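PDB 3U9L: 3-oxoacyl-[acyl-carrier-protein] reductase, which probably catalyses the NADPH-dependent reduction of 3-oxoacyl-[acyl-carrier-protein], as a member of the short-chain dehydrogenase/reductase family. Local coordinates for residues L114-N126 with Y160-Y174. Numbering follows the deposited sequence.
Sequences LYDINVLSTQRVN and YFAAKAAMDAIAVQY
The helical segments 114-126 and 160-174 run nearly parallel, their axes 18° apart and 8.6 Å at closest approach, drawing nearest where Tyr-115 faces Ala-163 and splaying toward Tyr-174. Small residues permit this: the methyl of Ala-163 is a knob among Leu-114, Tyr-115, Asn-118 and Val-119. In return Val-119 fills the hole between Ala-163, Ala-166, Met-167 and Ile-170; with CG1 anti to the backbone N (chi1 177°), CG2 drops onto the carbonyl O of Ala-163, and CG1 meets CD1 of Ile-170. The Tyr-115 ring turns its edge to Ala-166, CE1 lying 3.6 Å from CB. A water links Asn-118 O to Lys-164 NZ, while the side-chain ND2 of Asn-118 bonds to His-97 O. At the wider end Tyr-174 OH donates to Gln-123 OE1 (2.6 Å), 25° off the carbonyl plane, and Asn-126 ND2 lies over the rim of one ring face, its OD1 bonded to His-93. A leucine replacing Tyr-174 would probably leave Gln-123 OE1 without this donor and open a gap beside Asn-126. In this Rossmann-type fold Trp-143 of strand 139-144 touches Thr-122, Asn-126 and Met-167, whereas Tyr-115 stacks on Tyr-115 of the second subunit, placing the helix pair between sheet and dimer partner.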
loop_
_atom_site.group_PDB
_atom_site.type_symbol
_atom_site.label_atom_id
_atom_site.label_comp_id
_atom_site.label_asym_id
_atom_site.label_seq_id
_atom_site.Cartn_x
_atom_site.Cartn_y
_atom_site.Cartn_z
ATOM N N LEU A 114 10.981 -4.827 -0.963
ATOM C CA LEU A 114 9.954 -4.751 -1.965
ATOM C C LEU A 114 9.416 -3.310 -2.070
ATOM O O LEU A 114 9.422 -2.764 -3.109
ATOM C CB LEU A 114 8.928 -5.840 -1.773
ATOM C CG LEU A 114 9.164 -7.196 -2.434
ATOM C CD1 LEU A 114 8.866 -7.155 -3.867
ATOM C CD2 LEU A 114 10.472 -7.817 -2.173
ATOM N N TYR A 115 9.024 -2.740 -0.944
ATOM C CA TYR A 115 8.690 -1.354 -0.845
ATOM C C TYR A 115 9.765 -0.448 -1.483
ATOM O O TYR A 115 9.447 0.436 -2.207
ATOM C CB TYR A 115 8.442 -0.939 0.587
ATOM C CG TYR A 115 7.534 0.230 0.745
ATOM C CD1 TYR A 115 6.213 0.138 0.412
ATOM C CD2 TYR A 115 7.980 1.420 1.257
ATOM C CE1 TYR A 115 5.388 1.161 0.565
ATOM C CE2 TYR A 115 7.152 2.458 1.414
ATOM C CZ TYR A 115 5.858 2.325 1.074
ATOM O OH TYR A 115 5.016 3.329 1.199
ATOM N N ASP A 116 11.023 -0.701 -1.178
ATOM C CA ASP A 116 12.117 0.042 -1.756
ATOM C C ASP A 116 12.009 -0.007 -3.277
ATOM O O ASP A 116 11.919 0.971 -3.930
ATOM C CB ASP A 116 13.479 -0.481 -1.291
ATOM C CG ASP A 116 14.648 0.447 -1.674
ATOM O OD1 ASP A 116 14.482 1.609 -1.902
ATOM O OD2 ASP A 116 15.758 -0.002 -1.696
ATOM N N ILE A 117 11.983 -1.198 -3.798
ATOM C CA ILE A 117 11.931 -1.374 -5.269
ATOM C C ILE A 117 10.677 -0.811 -5.962
ATOM O O ILE A 117 10.739 -0.244 -7.067
ATOM C CB ILE A 117 12.054 -2.869 -5.675
ATOM C CG1 ILE A 117 13.369 -3.466 -5.160
ATOM C CG2 ILE A 117 12.017 -3.000 -7.218
ATOM C CD1 ILE A 117 13.540 -5.026 -5.451
ATOM N N ASN A 118 9.529 -0.995 -5.346
ATOM C CA ASN A 118 8.289 -0.675 -6.048
ATOM C C ASN A 118 7.732 0.715 -5.691
ATOM O O ASN A 118 6.966 1.293 -6.461
ATOM C CB ASN A 118 7.245 -1.738 -5.747
ATOM C CG ASN A 118 7.518 -3.069 -6.500
ATOM O OD1 ASN A 118 7.258 -3.174 -7.685
ATOM N ND2 ASN A 118 7.995 -4.087 -5.773
ATOM N N VAL A 119 8.150 1.257 -4.550
ATOM C CA VAL A 119 7.649 2.561 -4.104
ATOM C C VAL A 119 8.726 3.638 -3.875
ATOM O O VAL A 119 8.653 4.744 -4.420
ATOM C CB VAL A 119 6.779 2.401 -2.792
ATOM C CG1 VAL A 119 6.321 3.776 -2.298
ATOM C CG2 VAL A 119 5.532 1.528 -3.066
ATOM N N LEU A 120 9.717 3.337 -3.048
ATOM C CA LEU A 120 10.751 4.311 -2.730
ATOM C C LEU A 120 11.477 4.696 -4.011
ATOM O O LEU A 120 11.925 5.821 -4.180
ATOM C CB LEU A 120 11.735 3.721 -1.722
ATOM C CG LEU A 120 11.189 3.400 -0.322
ATOM C CD1 LEU A 120 12.382 3.164 0.639
ATOM C CD2 LEU A 120 10.271 4.488 0.195
ATOM N N SER A 121 11.575 3.747 -4.937
ATOM C CA SER A 121 12.089 4.030 -6.251
ATOM C C SER A 121 11.417 5.246 -6.893
ATOM O O SER A 121 12.103 6.126 -7.417
ATOM C CB SER A 121 11.873 2.798 -7.146
ATOM O OG SER A 121 10.495 2.474 -7.228
ATOM N N THR A 122 10.080 5.263 -6.906
ATOM C CA THR A 122 9.340 6.377 -7.514
ATOM C C THR A 122 9.583 7.696 -6.767
ATOM O O THR A 122 9.571 8.758 -7.347
ATOM C CB THR A 122 7.818 6.079 -7.558
ATOM O OG1 THR A 122 7.257 6.146 -6.216
ATOM C CG2 THR A 122 7.605 4.617 -8.224
ATOM N N GLN A 123 9.758 7.627 -5.464
ATOM C CA GLN A 123 9.982 8.819 -4.698
ATOM C C GLN A 123 11.368 9.439 -5.014
ATOM O O GLN A 123 11.505 10.676 -5.130
ATOM C CB GLN A 123 9.802 8.518 -3.202
ATOM C CG GLN A 123 9.785 9.765 -2.241
ATOM C CD GLN A 123 8.648 10.744 -2.502
ATOM O OE1 GLN A 123 7.694 10.443 -3.245
ATOM N NE2 GLN A 123 8.764 11.960 -1.912
ATOM N N ARG A 124 12.392 8.610 -5.122
ATOM C CA ARG A 124 13.708 9.094 -5.551
ATOM C C ARG A 124 13.606 9.772 -6.899
ATOM O O ARG A 124 14.106 10.862 -7.097
ATOM C CB ARG A 124 14.728 7.925 -5.632
ATOM C CG ARG A 124 15.130 7.445 -4.276
ATOM C CD ARG A 124 16.198 6.357 -4.316
ATOM N NE ARG A 124 16.237 5.792 -2.989
ATOM C CZ ARG A 124 15.684 4.631 -2.643
ATOM N NH1 ARG A 124 15.128 3.837 -3.554
ATOM N NH2 ARG A 124 15.724 4.264 -1.386
ATOM N N VAL A 125 12.969 9.108 -7.838
ATOM C CA VAL A 125 12.817 9.655 -9.168
ATOM C C VAL A 125 11.978 10.936 -9.152
ATOM O O VAL A 125 12.346 11.958 -9.779
ATOM C CB VAL A 125 12.233 8.602 -10.168
ATOM C CG1 VAL A 125 11.946 9.277 -11.566
ATOM C CG2 VAL A 125 13.221 7.468 -10.329
ATOM N N ASN A 126 10.848 10.913 -8.445
ATOM C CA ASN A 126 10.038 12.121 -8.374
ATOM C C ASN A 126 10.768 13.325 -7.737
ATOM O O ASN A 126 10.682 14.461 -8.220
ATOM C CB ASN A 126 8.723 11.837 -7.619
ATOM C CG ASN A 126 7.707 11.181 -8.507
ATOM O OD1 ASN A 126 7.691 11.420 -9.690
ATOM N ND2 ASN A 126 6.871 10.330 -7.949
ATOM N N TYR A 160 4.544 -8.002 -2.501
ATOM C CA TYR A 160 4.427 -7.368 -3.788
ATOM C C TYR A 160 3.121 -6.563 -3.930
ATOM O O TYR A 160 3.153 -5.389 -4.262
ATOM C CB TYR A 160 4.536 -8.411 -4.916
ATOM C CG TYR A 160 4.270 -7.820 -6.266
ATOM C CD1 TYR A 160 5.111 -6.825 -6.799
ATOM C CD2 TYR A 160 3.164 -8.201 -6.998
ATOM C CE1 TYR A 160 4.861 -6.253 -8.028
ATOM C CE2 TYR A 160 2.912 -7.660 -8.228
ATOM C CZ TYR A 160 3.756 -6.675 -8.743
ATOM O OH TYR A 160 3.462 -6.127 -9.983
ATOM N N PHE A 161 1.990 -7.214 -3.726
ATOM C CA PHE A 161 0.686 -6.571 -3.771
ATOM C C PHE A 161 0.603 -5.404 -2.768
ATOM O O PHE A 161 -0.005 -4.424 -3.077
ATOM C CB PHE A 161 -0.436 -7.583 -3.481
ATOM C CG PHE A 161 -0.703 -8.584 -4.633
ATOM C CD1 PHE A 161 -0.133 -8.400 -5.867
ATOM C CD2 PHE A 161 -1.576 -9.660 -4.449
ATOM C CE1 PHE A 161 -0.394 -9.288 -6.929
ATOM C CE2 PHE A 161 -1.849 -10.559 -5.502
ATOM C CZ PHE A 161 -1.267 -10.352 -6.738
ATOM N N ALA A 162 1.158 -5.556 -1.554
ATOM C CA ALA A 162 1.239 -4.440 -0.609
ATOM C C ALA A 162 1.957 -3.235 -1.239
ATOM O O ALA A 162 1.499 -2.082 -1.171
ATOM C CB ALA A 162 2.014 -4.882 0.627
ATOM N N ALA A 163 3.142 -3.473 -1.778
ATOM C CA ALA A 163 3.920 -2.388 -2.348
ATOM C C ALA A 163 3.168 -1.744 -3.501
ATOM O O ALA A 163 3.172 -0.534 -3.633
ATOM C CB ALA A 163 5.272 -2.850 -2.771
ATOM N N LYS A 164 2.519 -2.528 -4.356
ATOM C CA LYS A 164 1.796 -1.943 -5.490
ATOM C C LYS A 164 0.582 -1.145 -5.016
ATOM O O LYS A 164 0.227 -0.163 -5.654
ATOM C CB LYS A 164 1.278 -3.017 -6.462
ATOM C CG LYS A 164 2.372 -3.823 -7.141
ATOM C CD LYS A 164 3.374 -2.926 -7.837
ATOM C CE LYS A 164 2.742 -2.179 -8.974
ATOM N NZ LYS A 164 3.758 -1.411 -9.846
ATOM N N ALA A 165 -0.095 -1.628 -3.973
ATOM C CA ALA A 165 -1.231 -0.937 -3.410
ATOM C C ALA A 165 -0.809 0.442 -2.860
ATOM O O ALA A 165 -1.528 1.450 -3.012
ATOM C CB ALA A 165 -1.838 -1.777 -2.275
ATOM N N ALA A 166 0.352 0.481 -2.222
ATOM C CA ALA A 166 0.890 1.748 -1.683
ATOM C C ALA A 166 1.235 2.614 -2.869
ATOM O O ALA A 166 0.961 3.814 -2.844
ATOM C CB ALA A 166 2.125 1.502 -0.833
HETATM N N MSE A 167 1.832 2.029 -3.916
HETATM C CA MSE A 167 2.240 2.852 -5.061
HETATM C C MSE A 167 1.052 3.544 -5.761
HETATM O O MSE A 167 1.123 4.712 -6.166
HETATM C CB MSE A 167 3.037 2.049 -6.117
HETATM C CG MSE A 167 3.704 2.974 -7.166
HETATM SE SE MSE A 167 3.471 2.200 -9.021
HETATM C CE MSE A 167 1.590 2.786 -9.279
ATOM N N ASP A 168 -0.039 2.801 -5.917
ATOM C CA ASP A 168 -1.214 3.426 -6.485
ATOM C C ASP A 168 -1.766 4.574 -5.594
ATOM O O ASP A 168 -2.179 5.584 -6.121
ATOM C CB ASP A 168 -2.293 2.385 -6.762
ATOM C CG ASP A 168 -3.347 2.894 -7.720
ATOM O OD1 ASP A 168 -4.255 3.558 -7.229
ATOM O OD2 ASP A 168 -3.288 2.612 -8.947
ATOM N N ALA A 169 -1.802 4.379 -4.264
ATOM C CA ALA A 169 -2.269 5.382 -3.311
ATOM C C ALA A 169 -1.428 6.652 -3.446
ATOM O O ALA A 169 -1.942 7.746 -3.409
ATOM C CB ALA A 169 -2.207 4.842 -1.878
ATOM N N ILE A 170 -0.131 6.475 -3.618
ATOM C CA ILE A 170 0.799 7.588 -3.806
ATOM C C ILE A 170 0.571 8.281 -5.135
ATOM O O ILE A 170 0.582 9.522 -5.202
ATOM C CB ILE A 170 2.254 7.122 -3.721
ATOM C CG1 ILE A 170 2.521 6.694 -2.272
ATOM C CG2 ILE A 170 3.267 8.285 -4.258
ATOM C CD1 ILE A 170 3.725 5.871 -2.045
ATOM N N ALA A 171 0.319 7.533 -6.176
ATOM C CA ALA A 171 0.096 8.151 -7.491
ATOM C C ALA A 171 -1.096 9.104 -7.433
ATOM O O ALA A 171 -1.128 10.171 -8.056
ATOM C CB ALA A 171 -0.166 7.057 -8.543
ATOM N N VAL A 172 -2.106 8.669 -6.701
ATOM C CA VAL A 172 -3.352 9.411 -6.604
ATOM C C VAL A 172 -3.138 10.711 -5.863
ATOM O O VAL A 172 -3.600 11.729 -6.287
ATOM C CB VAL A 172 -4.453 8.485 -5.986
ATOM C CG1 VAL A 172 -5.719 9.267 -5.555
ATOM C CG2 VAL A 172 -4.803 7.472 -7.071
ATOM N N GLN A 173 -2.369 10.654 -4.786
ATOM C CA GLN A 173 -2.036 11.808 -4.011
ATOM C C GLN A 173 -1.266 12.854 -4.808
ATOM O O GLN A 173 -1.620 14.055 -4.774
ATOM C CB GLN A 173 -1.262 11.372 -2.745
ATOM C CG GLN A 173 -2.072 10.495 -1.738
ATOM C CD GLN A 173 -2.944 11.352 -0.873
ATOM O OE1 GLN A 173 -2.464 12.017 0.119
ATOM N NE2 GLN A 173 -4.226 11.405 -1.226
ATOM N N TYR A 174 -0.255 12.420 -5.560
ATOM C CA TYR A 174 0.536 13.335 -6.384
ATOM C C TYR A 174 -0.326 13.973 -7.457
ATOM O O TYR A 174 -0.164 15.153 -7.761
ATOM C CB TYR A 174 1.683 12.584 -7.051
ATOM C CG TYR A 174 2.982 12.583 -6.265
ATOM C CD1 TYR A 174 3.779 13.739 -6.191
ATOM C CD2 TYR A 174 3.458 11.434 -5.682
ATOM C CE1 TYR A 174 5.004 13.748 -5.519
ATOM C CE2 TYR A 174 4.703 11.430 -4.986
ATOM C CZ TYR A 174 5.461 12.601 -4.904
ATOM O OH TYR A 174 6.690 12.620 -4.250
HETATM O O HOH W 1 6.274 -0.266 -8.635
#